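Local coordinates for uncharacterized protein (Archaeoglobus fulgidus, PDB 3LOT) that binds zinc within a TIM barrel of the beta-keto acid cleavage family and probably acts on 3-keto-5-aminohexanoate, at residues Ala112-Gly117 with Gly191-Pro196; Pro171-Tyr176 with Tyr182-Met187. All blocks are in the same frame, centred on the assembly; numbering follows the deposited sequence.

Contact 1: residues Ala112-Gly117 with Gly191-Pro196; sequences ATFNMG and GYLEPP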
loop_
_atom_site.group_PDB
_atom_site.type_symbol
_atom_site.label_atom_id
_atom_site.label_comp_id
_atom_site.label_asym_id
_atom_site.label_seq_id
_atom_site.Cartn_x
_atom_site.Cartn_y
_atom_site.Cartn_z
ATOM N N ALA D 112 -18.693 8.931 -24.000
ATOM C CA ALA D 112 -19.747 8.105 -23.426
ATOM C C ALA D 112 -19.150 7.047 -22.500
ATOM O O ALA D 112 -17.963 6.729 -22.606
ATOM C CB ALA D 112 -20.586 7.466 -24.467
ATOM N N THR D 113 -19.948 6.531 -21.572
ATOM C CA THR D 113 -19.356 5.651 -20.583
ATOM C C THR D 113 -19.209 4.253 -21.190
ATOM O O THR D 113 -19.949 3.888 -22.094
ATOM C CB THR D 113 -20.093 5.668 -19.216
ATOM O OG1 THR D 113 -21.431 5.207 -19.329
ATOM C CG2 THR D 113 -20.115 7.063 -18.685
ATOM N N PHE D 114 -18.237 3.509 -20.661
ATOM C CA PHE D 114 -17.725 2.262 -21.210
ATOM C C PHE D 114 -17.313 1.444 -19.982
ATOM O O PHE D 114 -16.183 1.556 -19.541
ATOM C CB PHE D 114 -16.483 2.591 -22.069
ATOM C CG PHE D 114 -16.063 1.516 -23.027
ATOM C CD1 PHE D 114 -15.577 0.322 -22.568
ATOM C CD2 PHE D 114 -16.113 1.747 -24.383
ATOM C CE1 PHE D 114 -15.136 -0.645 -23.453
ATOM C CE2 PHE D 114 -15.669 0.809 -25.302
ATOM C CZ PHE D 114 -15.164 -0.412 -24.853
ATOM N N ASN D 115 -18.262 0.672 -19.445
ATOM C CA ASN D 115 -18.083 -0.194 -18.262
ATOM C C ASN D 115 -17.214 -1.460 -18.479
ATOM O O ASN D 115 -17.420 -2.232 -19.435
ATOM C CB ASN D 115 -19.442 -0.562 -17.788
ATOM C CG ASN D 115 -20.221 0.663 -17.384
ATOM O OD1 ASN D 115 -20.028 1.179 -16.266
ATOM N ND2 ASN D 115 -21.097 1.167 -18.294
HETATM N N MSE D 116 -16.229 -1.644 -17.614
HETATM C CA MSE D 116 -15.096 -2.545 -17.937
HETATM C C MSE D 116 -15.120 -3.944 -17.333
HETATM O O MSE D 116 -14.088 -4.620 -17.326
HETATM C CB MSE D 116 -13.801 -1.848 -17.540
HETATM C CG MSE D 116 -13.466 -0.716 -18.390
HETATM SE SE MSE D 116 -13.061 -1.294 -20.196
HETATM C CE MSE D 116 -11.885 -2.746 -19.871
ATOM N N GLY D 117 -16.270 -4.417 -16.879
ATOM C CA GLY D 117 -16.389 -5.842 -16.535
ATOM C C GLY D 117 -17.778 -6.257 -16.125
ATOM O O GLY D 117 -18.601 -5.400 -15.824
ATOM N N GLY D 191 -4.779 -3.626 -28.130
ATOM C CA GLY D 191 -5.000 -2.689 -29.197
ATOM C C GLY D 191 -6.423 -2.191 -29.342
ATOM O O GLY D 191 -6.699 -1.550 -30.310
ATOM N N TYR D 192 -7.342 -2.485 -28.417
ATOM C CA TYR D 192 -8.746 -2.110 -28.647
ATOM C C TYR D 192 -9.033 -0.680 -28.198
ATOM O O TYR D 192 -9.877 -0.007 -28.801
ATOM C CB TYR D 192 -9.708 -3.048 -27.946
ATOM C CG TYR D 192 -9.690 -4.428 -28.491
ATOM C CD1 TYR D 192 -10.338 -4.734 -29.686
ATOM C CD2 TYR D 192 -9.056 -5.442 -27.806
ATOM C CE1 TYR D 192 -10.320 -6.027 -30.189
ATOM C CE2 TYR D 192 -9.025 -6.731 -28.302
ATOM C CZ TYR D 192 -9.649 -7.008 -29.484
ATOM O OH TYR D 192 -9.626 -8.292 -29.924
ATOM N N LEU D 193 -8.311 -0.223 -27.172
ATOM C CA LEU D 193 -8.550 1.083 -26.584
ATOM C C LEU D 193 -7.390 2.004 -26.964
ATOM O O LEU D 193 -6.230 1.659 -26.783
ATOM C CB LEU D 193 -8.679 0.925 -25.066
ATOM C CG LEU D 193 -9.824 0.023 -24.595
ATOM C CD1 LEU D 193 -9.805 -0.162 -23.045
ATOM C CD2 LEU D 193 -11.209 0.570 -25.066
ATOM N N GLU D 194 -7.693 3.187 -27.460
ATOM C CA GLU D 194 -6.655 4.096 -27.919
ATOM C C GLU D 194 -6.221 5.071 -26.818
ATOM O O GLU D 194 -7.057 5.743 -26.201
ATOM C CB GLU D 194 -7.155 4.887 -29.143
ATOM C CG GLU D 194 -6.063 5.545 -29.931
ATOM C CD GLU D 194 -5.005 4.558 -30.508
ATOM O OE1 GLU D 194 -5.274 3.324 -30.597
ATOM O OE2 GLU D 194 -3.886 5.031 -30.883
ATOM N N PRO D 195 -4.906 5.194 -26.606
ATOM C CA PRO D 195 -4.431 6.080 -25.566
ATOM C C PRO D 195 -4.482 7.516 -26.038
ATOM O O PRO D 195 -4.533 7.737 -27.215
ATOM C CB PRO D 195 -2.981 5.657 -25.403
ATOM C CG PRO D 195 -2.578 5.278 -26.728
ATOM C CD PRO D 195 -3.790 4.563 -27.303
ATOM N N PRO D 196 -4.491 8.480 -25.121
ATOM C CA PRO D 196 -4.561 8.316 -23.668
ATOM C C PRO D 196 -5.955 7.908 -23.218
ATOM O O PRO D 196 -6.958 8.442 -23.679
ATOM C CB PRO D 196 -4.249 9.715 -23.133
ATOM C CG PRO D 196 -4.456 10.616 -24.256
ATOM C CD PRO D 196 -4.321 9.882 -25.517
#

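Contact 2: residues Pro171-Tyr176 with Tyr182-Met187; sequences PELECY and YNTAFM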
loop_
_atom_site.group_PDB
_atom_site.type_symbol
_atom_site.label_atom_id
_atom_site.label_comp_id
_atom_site.label_asym_id
_atom_site.label_seq_id
_atom_site.Cartn_x
_atom_site.Cartn_y
_atom_site.Cartn_z
ATOM N N PRO D 171 -14.148 6.811 -25.244
ATOM C CA PRO D 171 -14.553 6.006 -24.113
ATOM C C PRO D 171 -14.129 6.594 -22.773
ATOM O O PRO D 171 -12.978 6.982 -22.561
ATOM C CB PRO D 171 -13.820 4.666 -24.357
ATOM C CG PRO D 171 -13.344 4.732 -25.742
ATOM C CD PRO D 171 -13.127 6.129 -26.055
ATOM N N GLU D 172 -15.074 6.637 -21.854
ATOM C CA GLU D 172 -14.762 6.892 -20.465
ATOM C C GLU D 172 -14.947 5.559 -19.776
ATOM O O GLU D 172 -16.065 5.073 -19.689
ATOM C CB GLU D 172 -15.702 7.917 -19.873
ATOM C CG GLU D 172 -15.415 8.170 -18.401
ATOM C CD GLU D 172 -16.239 9.270 -17.808
ATOM O OE1 GLU D 172 -17.372 8.985 -17.414
ATOM O OE2 GLU D 172 -15.722 10.385 -17.655
ATOM N N LEU D 173 -13.853 5.015 -19.238
ATOM C CA LEU D 173 -13.768 3.593 -18.942
ATOM C C LEU D 173 -14.056 3.429 -17.476
ATOM O O LEU D 173 -13.220 3.744 -16.657
ATOM C CB LEU D 173 -12.375 3.084 -19.284
ATOM C CG LEU D 173 -11.945 3.250 -20.769
ATOM C CD1 LEU D 173 -10.453 3.071 -20.863
ATOM C CD2 LEU D 173 -12.677 2.232 -21.642
ATOM N N GLU D 174 -15.229 2.908 -17.170
ATOM C CA GLU D 174 -15.711 2.891 -15.803
ATOM C C GLU D 174 -15.135 1.640 -15.173
ATOM O O GLU D 174 -15.272 0.542 -15.747
ATOM C CB GLU D 174 -17.234 2.845 -15.769
ATOM C CG GLU D 174 -17.932 3.776 -16.775
ATOM C CD GLU D 174 -17.620 5.249 -16.584
ATOM O OE1 GLU D 174 -17.204 5.655 -15.474
ATOM O OE2 GLU D 174 -17.787 6.009 -17.569
ATOM N N CYS D 175 -14.433 1.823 -14.065
ATOM C CA CYS D 175 -13.872 0.731 -13.310
ATOM C C CYS D 175 -14.359 0.708 -11.865
ATOM O O CYS D 175 -14.178 1.671 -11.139
ATOM C CB CYS D 175 -12.355 0.806 -13.282
ATOM S SG CYS D 175 -11.605 0.714 -14.964
ATOM N N TYR D 176 -14.938 -0.423 -11.476
ATOM C CA TYR D 176 -15.555 -0.609 -10.155
ATOM C C TYR D 176 -14.760 -1.549 -9.245
ATOM O O TYR D 176 -15.228 -1.895 -8.139
ATOM C CB TYR D 176 -16.966 -1.192 -10.273
ATOM C CG TYR D 176 -17.982 -0.364 -11.018
ATOM C CD1 TYR D 176 -17.969 -0.314 -12.404
ATOM C CD2 TYR D 176 -18.994 0.297 -10.339
ATOM C CE1 TYR D 176 -18.932 0.416 -13.119
ATOM C CE2 TYR D 176 -19.947 1.039 -11.019
ATOM C CZ TYR D 176 -19.919 1.088 -12.415
ATOM O OH TYR D 176 -20.850 1.838 -13.087
ATOM N N TYR D 182 -7.306 -4.213 -14.459
ATOM C CA TYR D 182 -6.634 -5.303 -15.151
ATOM C C TYR D 182 -7.287 -5.553 -16.496
ATOM O O TYR D 182 -6.568 -5.702 -17.491
ATOM C CB TYR D 182 -6.574 -6.578 -14.318
ATOM C CG TYR D 182 -5.319 -6.677 -13.430
ATOM C CD1 TYR D 182 -4.086 -7.166 -13.951
ATOM C CD2 TYR D 182 -5.344 -6.253 -12.139
ATOM C CE1 TYR D 182 -2.947 -7.239 -13.179
ATOM C CE2 TYR D 182 -4.214 -6.303 -11.355
ATOM C CZ TYR D 182 -3.020 -6.827 -11.861
ATOM O OH TYR D 182 -1.911 -6.918 -11.049
ATOM N N ASN D 183 -8.631 -5.617 -16.510
ATOM C CA ASN D 183 -9.353 -5.767 -17.779
ATOM C C ASN D 183 -8.993 -4.606 -18.744
ATOM O O ASN D 183 -8.749 -4.832 -19.951
ATOM C CB ASN D 183 -10.874 -5.829 -17.606
ATOM C CG ASN D 183 -11.376 -7.062 -16.819
ATOM O OD1 ASN D 183 -10.608 -7.978 -16.475
ATOM N ND2 ASN D 183 -12.702 -7.054 -16.495
ATOM N N THR D 184 -8.980 -3.375 -18.203
ATOM C CA THR D 184 -8.633 -2.192 -18.985
ATOM C C THR D 184 -7.230 -2.268 -19.620
ATOM O O THR D 184 -7.069 -1.987 -20.832
ATOM C CB THR D 184 -8.828 -0.929 -18.154
ATOM O OG1 THR D 184 -10.204 -0.873 -17.729
ATOM C CG2 THR D 184 -8.408 0.323 -18.943
ATOM N N ALA D 185 -6.243 -2.685 -18.821
ATOM C CA ALA D 185 -4.874 -2.884 -19.304
ATOM C C ALA D 185 -4.828 -3.874 -20.446
ATOM O O ALA D 185 -4.180 -3.641 -21.455
ATOM C CB ALA D 185 -3.956 -3.361 -18.202
ATOM N N PHE D 186 -5.558 -4.970 -20.285
ATOM C CA PHE D 186 -5.576 -6.010 -21.293
ATOM C C PHE D 186 -6.125 -5.488 -22.614
ATOM O O PHE D 186 -5.523 -5.726 -23.650
ATOM C CB PHE D 186 -6.367 -7.211 -20.786
ATOM C CG PHE D 186 -6.646 -8.255 -21.835
ATOM C CD1 PHE D 186 -5.703 -9.209 -22.157
ATOM C CD2 PHE D 186 -7.865 -8.301 -22.465
ATOM C CE1 PHE D 186 -5.977 -10.201 -23.107
ATOM C CE2 PHE D 186 -8.145 -9.279 -23.394
ATOM C CZ PHE D 186 -7.204 -10.232 -23.717
HETATM N N MSE D 187 -7.264 -4.805 -22.574
HETATM C CA MSE D 187 -7.897 -4.273 -23.789
HETATM C C MSE D 187 -7.052 -3.191 -24.450
HETATM O O MSE D 187 -7.012 -3.084 -25.685
HETATM C CB MSE D 187 -9.284 -3.697 -23.466
HETATM C CG MSE D 187 -10.369 -4.721 -23.027
HETATM SE SE MSE D 187 -10.696 -6.070 -24.372
HETATM C CE MSE D 187 -11.670 -4.892 -25.588
#

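Contact 1: residues Ala112-Gly117 with Gly191-Pro196
L193 sets its CD2 methyl against the far end of the F114 ring, with CD2 4.1 Å from F114 CZ. The two residues belong to a TIM barrel: F114 lies on barrel strand 111-115, and L193 sits in the loop that leads from helix 178-189 to the next barrel strand, 197-203. The methyl approaches the ring obliquely. CZ is its nearest neighbour, while F114 CE1 and CE2 lie slightly farther from L193 CD2, at 4.4 and 4.5 Å. F114 reaches out to the loop because its CG is anti to the backbone N (chi1 -163°), which carries the phenyl group outward from the strand into the layer between sheet and helices. There F164 of helix 154-166 packs on it edge-to-face, L157 and L160 of the same helix touch it as well, and L173 of the neighbouring strand touches it too.

T113 and N115, flanking F114 in the strand, turn to the other face of the sheet, where T113 OG1 and N115 ND2 both hydrogen-bond to an unidentified ligand. F114 itself points to the helix side, with its side chain about 11 Å from the bound zinc ion.

The loop starts at G191, whose positive phi closes helix 178-189 in a Schellman motif. Two residues later L193 turns its side chain back toward the strand, where M187 of that helix also packs against it. No hydrogen bond joins the two segments, so the contact is purely apolar. Its second half comes from selenomethionine M116, just past the strand end. All three of its side-chain torsions lie near -60°, and the resulting hook brings SE to 4.5 Å from L193 CD1, the other methyl of the leucine fork.

Contact 2: residues Pro171-Tyr176 with Tyr182-Met187
L173 makes the first contact along strand 170-175, resting its CD1 methyl on the methyl of T184, with L173 CD1 3.9 Å from T184 CG2. The two side chains approach at a slant. This is also where the backbones run nearest, the CA atoms of L173 and T184 being 7.7 Å apart. On the strand, L173 is bonded through its backbone to R198 and Q200 of strand 197-203, while its side chain also touches M116.

At E174 the side chain turns away from the helix to the other face of the sheet. The strand and helix 178-189 are the first two elements of a beta-alpha-beta unit of the TIM barrel, completed by strand 197-203. In this unit T184 presents both branches of its side chain to the sheet, one to each of two strand residues on the same face.

C175, the next residue to turn toward the helix, meets the hydroxyl branch: C175 SG lies 3.5 Å from T184 OG1. That hydroxyl is already engaged within its own helix, donating to the carbonyl O of Q180, one turn earlier. The bond is consistent with the threonine rotamer, in which OG1 stands beside the backbone N (chi1 -59°) and CG2 is left to reach L173. M219 of helix 213-226 also touches C175.

At Y176 the strand has ended, and its backbone N is held by OE1 of Q180, the residue whose carbonyl O takes the T184 hydroxyl. Elsewhere on the helix, N183 ND2 hydrogen-bonds to M116 O, and F186 packs on L206 of a second subunit.

How the contacts relate
Contacts 1 and 2 are centred 6 Å apart on the same side of the chain's centre, and in sequence contact 2 is nested inside the loop that contact 1 closes. Strands 111-115 and 170-175 are parallel neighbours in the barrel sheet, joined directly by the probable hydrogen bond from E174 N to F114 O (2.9 Å). On the outer side, helix 178-189 supplies the second segment of contact 2 and runs straight into the loop of contact 1, where Y192 N probably bonds to M187 O (2.8 Å). Together they pack helix 178-189 and the loop after it against two adjacent strands of the zinc-binding barrel.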